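Long-range contacts in nuclease-like protein (Chaetomium thermophilum, PDB 6GRB), which resolves four-way (Holliday) DNA junctions as the eukaryotic enzyme GEN1, and probably also cuts 5' flaps, as a metal-dependent nuclease: residues K8-G13 with S182-E187; A193-G198 with P206-K211; C214-A219 with G253-K258. One frame throughout, in Å; residues are numbered along the deposited sequence.

Interaction 1 of 3, residues K8-G13 with S182-E187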
# COMPACT_ATOMS: atom_id res chain seq x y z
N LYS A 8 -20.91 0.43 1.68
CA LYS A 8 -22.24 0.92 1.38
C LYS A 8 -22.43 2.33 1.93
O LYS A 8 -23.22 3.10 1.39
CB LYS A 8 -23.30 -0.03 1.95
CG LYS A 8 -23.81 -1.11 0.97
CD LYS A 8 -22.90 -2.37 0.95
CE LYS A 8 -23.46 -3.46 -0.02
NZ LYS A 8 -22.58 -4.68 -0.17
N GLU A 9 -21.69 2.70 2.97
CA GLU A 9 -21.82 4.03 3.56
C GLU A 9 -20.83 5.03 2.95
O GLU A 9 -21.23 6.11 2.50
CB GLU A 9 -21.63 3.96 5.08
CG GLU A 9 -22.61 3.01 5.76
CD GLU A 9 -24.05 3.28 5.36
OE1 GLU A 9 -24.45 4.47 5.30
OE2 GLU A 9 -24.79 2.30 5.10
N ILE A 10 -19.54 4.71 2.94
CA ILE A 10 -18.56 5.70 2.50
C ILE A 10 -18.28 5.63 1.00
O ILE A 10 -17.67 6.56 0.45
CB ILE A 10 -17.25 5.59 3.30
CG1 ILE A 10 -16.51 4.31 2.95
CG2 ILE A 10 -17.55 5.59 4.77
CD1 ILE A 10 -15.29 4.13 3.77
N GLY A 11 -18.78 4.61 0.32
CA GLY A 11 -18.42 4.34 -1.06
C GLY A 11 -17.40 3.22 -1.16
O GLY A 11 -16.67 2.91 -0.21
N SER A 12 -17.35 2.59 -2.32
CA SER A 12 -16.37 1.54 -2.53
C SER A 12 -14.97 2.07 -2.84
O SER A 12 -14.02 1.29 -2.79
CB SER A 12 -16.84 0.62 -3.65
OG SER A 12 -17.28 1.41 -4.73
N GLY A 13 -14.82 3.36 -3.12
CA GLY A 13 -13.51 3.96 -3.34
C GLY A 13 -13.20 4.11 -4.82
O GLY A 13 -13.90 3.60 -5.70
N SER A 182 -21.93 10.13 3.69
CA SER A 182 -21.99 9.51 5.01
C SER A 182 -21.70 10.51 6.12
O SER A 182 -22.26 10.41 7.22
CB SER A 182 -21.01 8.34 5.09
OG SER A 182 -19.68 8.82 5.19
N GLY A 183 -20.83 11.49 5.84
CA GLY A 183 -20.31 12.34 6.89
C GLY A 183 -19.35 11.66 7.85
O GLY A 183 -18.93 12.29 8.83
N LEU A 184 -18.98 10.40 7.62
CA LEU A 184 -18.20 9.65 8.60
C LEU A 184 -16.76 10.14 8.62
O LEU A 184 -16.05 10.06 7.62
CB LEU A 184 -18.25 8.16 8.29
CG LEU A 184 -19.49 7.44 8.84
CD1 LEU A 184 -19.62 6.05 8.22
CD2 LEU A 184 -19.45 7.38 10.37
N ASP A 185 -16.34 10.66 9.76
CA ASP A 185 -14.95 10.98 10.02
C ASP A 185 -14.42 10.01 11.06
O ASP A 185 -15.14 9.12 11.53
CB ASP A 185 -14.77 12.43 10.48
CG ASP A 185 -15.60 12.77 11.74
OD1 ASP A 185 -15.22 12.34 12.86
OD2 ASP A 185 -16.61 13.49 11.59
N ARG A 186 -13.16 10.20 11.42
CA ARG A 186 -12.49 9.27 12.32
C ARG A 186 -13.31 8.98 13.58
O ARG A 186 -13.45 7.82 13.99
CB ARG A 186 -11.10 9.81 12.68
CG ARG A 186 -10.32 8.86 13.53
CD ARG A 186 -8.90 9.32 13.78
NE ARG A 186 -8.21 8.39 14.66
CZ ARG A 186 -6.98 8.57 15.14
NH1 ARG A 186 -6.31 9.68 14.83
NH2 ARG A 186 -6.43 7.66 15.94
N GLU A 187 -13.86 10.02 14.20
CA GLU A 187 -14.66 9.80 15.41
C GLU A 187 -16.04 9.25 15.11
O GLU A 187 -16.65 8.63 15.99
CB GLU A 187 -14.80 11.08 16.24
CG GLU A 187 -13.57 11.92 16.32
CD GLU A 187 -13.57 12.98 15.24
OE1 GLU A 187 -14.51 13.82 15.26
OE2 GLU A 187 -12.68 12.96 14.35

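Interaction 2 of 3, residues A193-G198 with P206-K211. With nucleotides of chain C.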
# COMPACT_ATOMS: atom_id res chain seq x y z
N ALA A 193 -17.88 1.70 15.29
CA ALA A 193 -17.29 0.44 15.77
C ALA A 193 -17.51 0.21 17.26
O ALA A 193 -17.47 -0.94 17.70
CB ALA A 193 -15.79 0.39 15.48
N LEU A 194 -17.73 1.27 18.04
CA LEU A 194 -18.06 1.10 19.46
C LEU A 194 -19.49 0.60 19.65
O LEU A 194 -19.76 -0.22 20.54
CB LEU A 194 -17.83 2.42 20.21
CG LEU A 194 -16.41 2.72 20.70
CD1 LEU A 194 -15.45 2.92 19.55
CD2 LEU A 194 -16.41 3.92 21.62
N MET A 195 -20.42 1.08 18.81
CA MET A 195 -21.83 0.71 18.89
C MET A 195 -22.14 -0.60 18.16
O MET A 195 -22.84 -1.46 18.70
CB MET A 195 -22.70 1.86 18.34
CG MET A 195 -22.62 3.18 19.12
SD MET A 195 -23.66 4.49 18.45
CE MET A 195 -25.27 3.78 18.69
N SER A 196 -21.62 -0.79 16.95
CA SER A 196 -21.96 -1.93 16.12
C SER A 196 -20.94 -3.06 16.15
O SER A 196 -21.28 -4.18 15.73
CB SER A 196 -22.13 -1.48 14.66
OG SER A 196 -20.85 -1.39 14.04
N GLY A 197 -19.71 -2.82 16.59
CA GLY A 197 -18.70 -3.86 16.59
C GLY A 197 -18.82 -4.84 17.74
O GLY A 197 -17.83 -5.15 18.40
N GLY A 198 -20.02 -5.38 17.98
CA GLY A 198 -20.17 -6.33 19.07
C GLY A 198 -19.37 -7.62 18.93
O GLY A 198 -19.32 -8.40 19.88
N PRO A 206 -25.78 -4.97 21.45
CA PRO A 206 -26.39 -6.03 20.64
C PRO A 206 -27.56 -5.51 19.83
O PRO A 206 -28.31 -4.62 20.26
CB PRO A 206 -26.85 -7.06 21.69
CG PRO A 206 -27.03 -6.24 22.95
CD PRO A 206 -25.95 -5.20 22.89
N GLY A 207 -27.73 -6.07 18.63
CA GLY A 207 -28.79 -5.63 17.75
C GLY A 207 -28.57 -4.27 17.12
O GLY A 207 -29.43 -3.82 16.36
N CYS A 208 -27.47 -3.60 17.43
CA CYS A 208 -27.12 -2.33 16.84
C CYS A 208 -26.11 -2.59 15.74
O CYS A 208 -25.04 -3.15 15.99
CB CYS A 208 -26.55 -1.37 17.88
SG CYS A 208 -26.19 0.28 17.25
N GLY A 209 -26.46 -2.19 14.52
CA GLY A 209 -25.57 -2.37 13.39
C GLY A 209 -25.14 -1.06 12.78
O GLY A 209 -25.22 -0.00 13.41
N ILE A 210 -24.72 -1.13 11.52
CA ILE A 210 -24.11 0.02 10.86
C ILE A 210 -25.11 1.15 10.67
O ILE A 210 -24.76 2.33 10.76
CB ILE A 210 -23.49 -0.44 9.52
CG1 ILE A 210 -22.71 0.69 8.86
CG2 ILE A 210 -24.57 -1.01 8.58
CD1 ILE A 210 -21.83 0.24 7.72
N LYS A 211 -26.39 0.82 10.44
CA LYS A 211 -27.38 1.82 10.06
C LYS A 211 -27.66 2.81 11.19
O LYS A 211 -27.53 4.03 11.00
CB LYS A 211 -28.67 1.13 9.61
P DA C 9 -28.19 -2.45 10.56
OP1 DA C 9 -27.73 -1.32 11.38
OP2 DA C 9 -27.60 -2.77 9.22
O5' DA C 9 -28.10 -3.78 11.45
C5' DA C 9 -29.03 -3.97 12.53
C4' DA C 9 -28.88 -5.36 13.14
O4' DA C 9 -29.52 -6.34 12.28
C3' DA C 9 -27.46 -5.84 13.32
O3' DA C 9 -27.38 -6.66 14.49
C2' DA C 9 -27.18 -6.63 12.03
C1' DA C 9 -28.56 -7.23 11.73
N9 DA C 9 -28.87 -7.37 10.30
C8 DA C 9 -28.49 -6.55 9.27
N7 DA C 9 -28.95 -6.92 8.10
C5 DA C 9 -29.69 -8.05 8.38
C6 DA C 9 -30.44 -8.93 7.56
N6 DA C 9 -30.56 -8.78 6.24
N1 DA C 9 -31.06 -9.97 8.17
C2 DA C 9 -30.93 -10.12 9.49
N3 DA C 9 -30.27 -9.37 10.36
C4 DA C 9 -29.66 -8.34 9.73
P DC C 10 -25.98 -7.28 14.96
OP1 DC C 10 -26.04 -7.32 16.44
OP2 DC C 10 -24.87 -6.61 14.23
O5' DC C 10 -26.02 -8.78 14.39
C5' DC C 10 -27.19 -9.57 14.56
C4' DC C 10 -27.07 -10.90 13.83
O4' DC C 10 -27.59 -10.79 12.47
C3' DC C 10 -25.65 -11.47 13.70
O3' DC C 10 -25.72 -12.88 14.04
C2' DC C 10 -25.33 -11.23 12.21
C1' DC C 10 -26.70 -11.47 11.61
N1 DC C 10 -26.90 -11.00 10.20
C2 DC C 10 -27.65 -11.80 9.31
O2 DC C 10 -28.10 -12.88 9.71
N3 DC C 10 -27.85 -11.37 8.04
C4 DC C 10 -27.35 -10.21 7.64
N4 DC C 10 -27.58 -9.85 6.37
C5 DC C 10 -26.58 -9.37 8.52
C6 DC C 10 -26.39 -9.80 9.78

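Interaction 3 of 3, residues C214-A219 with G253-K258. With nucleotides of chain C; nucleotides of chain B.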
# COMPACT_ATOMS: atom_id res chain seq x y z
N CYS A 214 -24.58 4.74 12.39
CA CYS A 214 -24.14 5.77 11.46
C CYS A 214 -24.99 7.03 11.58
O CYS A 214 -24.48 8.13 11.40
CB CYS A 214 -24.19 5.23 10.04
SG CYS A 214 -23.30 6.24 8.88
N GLN A 215 -26.29 6.89 11.85
CA GLN A 215 -27.10 8.08 12.06
C GLN A 215 -26.91 8.65 13.47
O GLN A 215 -27.20 9.83 13.69
CB GLN A 215 -28.58 7.80 11.74
CG GLN A 215 -29.17 6.49 12.28
CD GLN A 215 -30.27 5.89 11.39
OE1 GLN A 215 -30.29 6.11 10.18
NE2 GLN A 215 -31.15 5.12 12.00
N ALA A 216 -26.38 7.84 14.40
CA ALA A 216 -25.87 8.38 15.65
C ALA A 216 -24.61 9.21 15.41
O ALA A 216 -24.49 10.34 15.92
CB ALA A 216 -25.57 7.25 16.64
N ALA A 217 -23.65 8.66 14.66
CA ALA A 217 -22.46 9.42 14.28
C ALA A 217 -22.83 10.74 13.63
O ALA A 217 -22.29 11.80 13.98
CB ALA A 217 -21.59 8.59 13.35
N LYS A 218 -23.79 10.71 12.69
CA LYS A 218 -24.22 11.93 12.01
C LYS A 218 -24.87 12.91 12.98
O LYS A 218 -24.76 14.13 12.79
CB LYS A 218 -25.18 11.59 10.88
CG LYS A 218 -24.56 10.76 9.77
CD LYS A 218 -25.57 10.47 8.66
CE LYS A 218 -25.94 11.74 7.92
NZ LYS A 218 -24.73 12.41 7.35
N ALA A 219 -25.56 12.41 14.00
CA ALA A 219 -26.20 13.29 14.98
C ALA A 219 -25.20 13.93 15.94
O ALA A 219 -25.61 14.72 16.80
CB ALA A 219 -27.26 12.52 15.76
N GLY A 253 -35.51 13.28 16.31
CA GLY A 253 -35.61 12.56 15.05
C GLY A 253 -34.27 12.20 14.45
O GLY A 253 -34.08 12.29 13.23
N PHE A 254 -33.31 11.78 15.29
CA PHE A 254 -31.97 11.50 14.81
C PHE A 254 -31.87 10.20 14.00
O PHE A 254 -30.85 9.99 13.32
CB PHE A 254 -30.98 11.43 15.97
CG PHE A 254 -30.53 12.76 16.48
CD1 PHE A 254 -30.58 13.88 15.67
CD2 PHE A 254 -30.03 12.89 17.77
CE1 PHE A 254 -30.15 15.11 16.14
CE2 PHE A 254 -29.61 14.10 18.24
CZ PHE A 254 -29.66 15.22 17.43
N PHE A 255 -32.88 9.35 14.06
CA PHE A 255 -32.89 8.09 13.31
C PHE A 255 -34.13 7.88 12.49
O PHE A 255 -34.98 8.74 12.38
CB PHE A 255 -32.83 6.91 14.26
CG PHE A 255 -31.99 7.14 15.44
CD1 PHE A 255 -30.73 6.62 15.52
CD2 PHE A 255 -32.47 7.88 16.47
CE1 PHE A 255 -29.94 6.83 16.61
CE2 PHE A 255 -31.69 8.10 17.58
CZ PHE A 255 -30.43 7.57 17.65
N ARG A 256 -34.21 6.70 11.90
CA ARG A 256 -35.39 6.30 11.13
C ARG A 256 -36.53 5.85 12.04
O ARG A 256 -37.69 6.19 11.79
CB ARG A 256 -34.99 5.18 10.17
CG ARG A 256 -33.93 4.26 10.78
CD ARG A 256 -33.73 2.93 10.03
NE ARG A 256 -33.08 1.94 10.90
CZ ARG A 256 -33.72 0.95 11.54
NH1 ARG A 256 -35.05 0.79 11.40
NH2 ARG A 256 -33.02 0.12 12.31
N THR A 257 -36.23 5.09 13.08
CA THR A 257 -37.26 4.55 13.96
C THR A 257 -36.85 4.75 15.42
O THR A 257 -35.75 5.21 15.72
CB THR A 257 -37.52 3.05 13.68
OG1 THR A 257 -36.29 2.33 13.65
CG2 THR A 257 -38.24 2.88 12.36
N LYS A 258 -37.78 4.43 16.32
CA LYS A 258 -37.44 4.29 17.72
C LYS A 258 -36.72 2.96 17.95
O LYS A 258 -36.81 2.03 17.14
CB LYS A 258 -38.70 4.37 18.59
P DC C 8 -32.33 0.48 6.81
OP1 DC C 8 -31.99 1.89 7.10
OP2 DC C 8 -31.99 -0.15 5.51
O5' DC C 8 -31.70 -0.45 7.93
C5' DC C 8 -32.43 -0.72 9.10
C4' DC C 8 -31.99 -2.03 9.69
O4' DC C 8 -32.79 -3.10 9.17
C3' DC C 8 -30.55 -2.41 9.37
O3' DC C 8 -29.77 -2.17 10.52
C2' DC C 8 -30.61 -3.91 9.00
C1' DC C 8 -32.06 -4.28 9.29
N1 DC C 8 -32.64 -5.27 8.35
C2 DC C 8 -33.17 -6.46 8.85
O2 DC C 8 -33.13 -6.66 10.07
N3 DC C 8 -33.73 -7.34 7.98
C4 DC C 8 -33.76 -7.07 6.67
N4 DC C 8 -34.31 -7.98 5.85
C5 DC C 8 -33.21 -5.86 6.14
C6 DC C 8 -32.68 -4.99 7.01
P DT B 12 -38.24 -2.12 18.55
OP1 DT B 12 -37.30 -1.24 19.28
OP2 DT B 12 -39.26 -2.89 19.29
O5' DT B 12 -38.96 -1.23 17.43
C5' DT B 12 -38.21 -0.76 16.30
C4' DT B 12 -39.14 -0.25 15.21
O4' DT B 12 -39.63 -1.35 14.41
C3' DT B 12 -40.37 0.52 15.69
O3' DT B 12 -40.27 1.85 15.20
C2' DT B 12 -41.58 -0.25 15.10
C1' DT B 12 -40.95 -1.10 13.99
N1 DT B 12 -41.60 -2.46 13.74
C2 DT B 12 -41.96 -2.84 12.44
O2 DT B 12 -41.84 -2.12 11.46
N3 DT B 12 -42.48 -4.10 12.33
C4 DT B 12 -42.68 -5.02 13.36
O4 DT B 12 -43.17 -6.14 13.17
C5 DT B 12 -42.27 -4.56 14.68
C7 DT B 12 -42.43 -5.46 15.88
C6 DT B 12 -41.75 -3.33 14.80
P DG B 13 -41.31 2.99 15.64
OP1 DG B 13 -40.55 4.26 15.61
OP2 DG B 13 -42.04 2.58 16.87
O5' DG B 13 -42.38 2.96 14.46
C5' DG B 13 -41.93 2.84 13.10
C4' DG B 13 -43.11 2.60 12.17
O4' DG B 13 -43.42 1.18 12.12
C3' DG B 13 -44.41 3.30 12.58
O3' DG B 13 -45.09 3.73 11.43
C2' DG B 13 -45.18 2.18 13.26
C1' DG B 13 -44.80 1.02 12.36
N9 DG B 13 -45.03 -0.28 12.98
C8 DG B 13 -45.01 -0.56 14.33
N7 DG B 13 -45.28 -1.81 14.60
C5 DG B 13 -45.52 -2.39 13.35
C6 DG B 13 -45.86 -3.72 13.01
O6 DG B 13 -46.03 -4.69 13.77
N1 DG B 13 -46.00 -3.89 11.63
C2 DG B 13 -45.84 -2.89 10.70
N2 DG B 13 -46.01 -3.24 9.42
N3 DG B 13 -45.51 -1.63 11.00
C4 DG B 13 -45.37 -1.46 12.34

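Interaction 1 of 3, residues K8-G13 with S182-E187
Ile10 and Leu184 meet methyl to methyl, with their side chains crossing at about a right angle. CG2 of Ile10 lies 4.0 Å from CD1 of Leu184. The same CG2 lies 3.9 Å from OG of Ser182, so one methyl branch touches both partners. The torsion of Ile10 explains this. CG1 is held between the backbone N and the carbonyl carbon (chi1 70°), which sets CG2 beside the backbone N and facing residues 182-184. Leu184 CD1 also reaches the root of Glu9, at 4.3 Å from its CB.

Ser182 lies beside Leu184 and meets the backbone. Its CB is 3.4 Å from the carbonyl O of Glu9. Its hydroxyl is turned back into its own segment: OG accepts from the backbone N of Leu184 at 3.0 Å, with a nearly straight N-H...O angle of 170°. This ST turn holds the Leu184 backbone N and so probably helps to place the leucine against Ile10. With an alanine here, the Leu184 amide would probably lose its acceptor and the turn would be free to open, shifting the leucine from Ile10.

The contact joins the end of helix 6-10 to the loop between helices 174-178 and 191-196. Gly11, with positive phi, ends the helical run just past Ile10. Ile177 touches both Ile10 and Ser182, while Cys214 and Ala217 of helix 210-226 lie against Leu184. The side chain of Ile10 is about 9 Å from that of Asp141, which binds magnesium, so the contact borders the nuclease site without entering it.

No hydrogen bond spans the segments; van der Waals contacts hold them, apolar between Ile10 and Leu184. The polar bond of Ser182 probably helps to shape the 182-184 side.

Interaction 2 of 3, residues A193-G198 with P206-K211
Met195 and Ser196 pack against Cys208 and Gly209 without a hydrogen bond between the two segments. The sulfur of Cys208 lies alongside the methionine, with SG 3.9 Å from Met195 CE and 4.0 Å from Met195 CB. It can touch both because the Met195 chain bends at its last torsion (chi3 64°), which turns CE toward the sulfur. Ser196 meets the backbone instead. Its CA makes a CA-H...O contact of 3.3 Å with the carbonyl O of Cys208. Ser196 CB sits 3.6 Å from Gly209 C.

The next shell sets these groups. Ser196 OG bonds to the carbonyl O of Val192, one helical turn back, so the hydroxyl is spent within its own helix. Ile205, Ala213, Ala216 and Phe268 also touch Met195. Gly209 takes the N-cap position of helix 210-226.

Helix 191-196, the turns after it and helix 210-226 form the helix-two-turn-helix (H2TH) motif of this nuclease family. Asp199, a magnesium ligand in another structure of this protein, lies in the connection.

DNA chain C covers the far side. Lys211 N gives a hydrogen bond of 2.7 Å to OP1 of DA9 of chain C. Gly207 N gives one of 3.0 Å to OP1 of DC10 of chain C. A CB on Gly209 would probably clash with O5' of DA9 of chain C.

In these segments the two hydrogen bonds to DNA go from backbone N to successive phosphates, which is consistent with binding that does not depend on sequence. The start of helix 210-226 would probably favour the negative charge held there.

Interaction 3 of 3, residues C214-A219 with G253-K258
Ala219 and Phe254 make the one CH-pi contact across these segments. Ala219 CB stands over the middle of the Phe254 ring, 3.4 Å from its centroid and 15° off the ring normal.

Apolar and van der Waals contacts centre on Phe255 and Gln215. Ala216 CB is 4.4 Å from CE1 of Phe255. Gln215 CG lies 3.6 Å from CD1 of the same ring. CG is placed between the backbone N and the carbonyl carbon (chi1 44°), and the chain then bends, which puts NE2 in plane at the edge of the Phe255 ring. Amide and ring planes are 68° apart. The amide end closes on carbon, with NE2 3.3 Å from CB of Phe255 and 3.2 Å from CG of Arg256. It makes no hydrogen bond across the contact.

Helix 210-226 is the second helix of the H2TH motif. Residues 253-258 belong to the loop that follows helix 237-249, so the contact packs this later loop on the motif's helix. Leu247 touches Phe255, Glu246 touches Phe254, and Asn250 OD1 accepts from Phe255 N.

The contacts with DNA come from residues 256-258. The guanidinium of Arg256 lies with one face against the sugar of DC8 of chain C, its CZ 3.2 Å from C5'. Thr257 packs on the sugar-phosphate link between DT12 and DG13 of chain B. Lys258 uses its backbone N in a nearly straight hydrogen bond of 2.9 Å to OP1 of DG13 of chain B.

From the N terminus, interaction 1 comes first. It closes a span of 168 residues and brings helix 6-10 to the loop before helix 191-196. Interaction 2 closes a short connection of seven residues between helices 191-196 and 210-226. Interaction 3 then closes 33 residues, bringing the loop after helix 237-249 to helix 210-226. The three run in series; none nests within or crosses another. Helix 210-226 starts within segment 206-211 of interaction 2 and carries 214-219 of interaction 3. It also meets interaction 1, through Ile210 against Glu9 and Lys218 NZ at Ser182 O. All three contacts therefore touch this one helix.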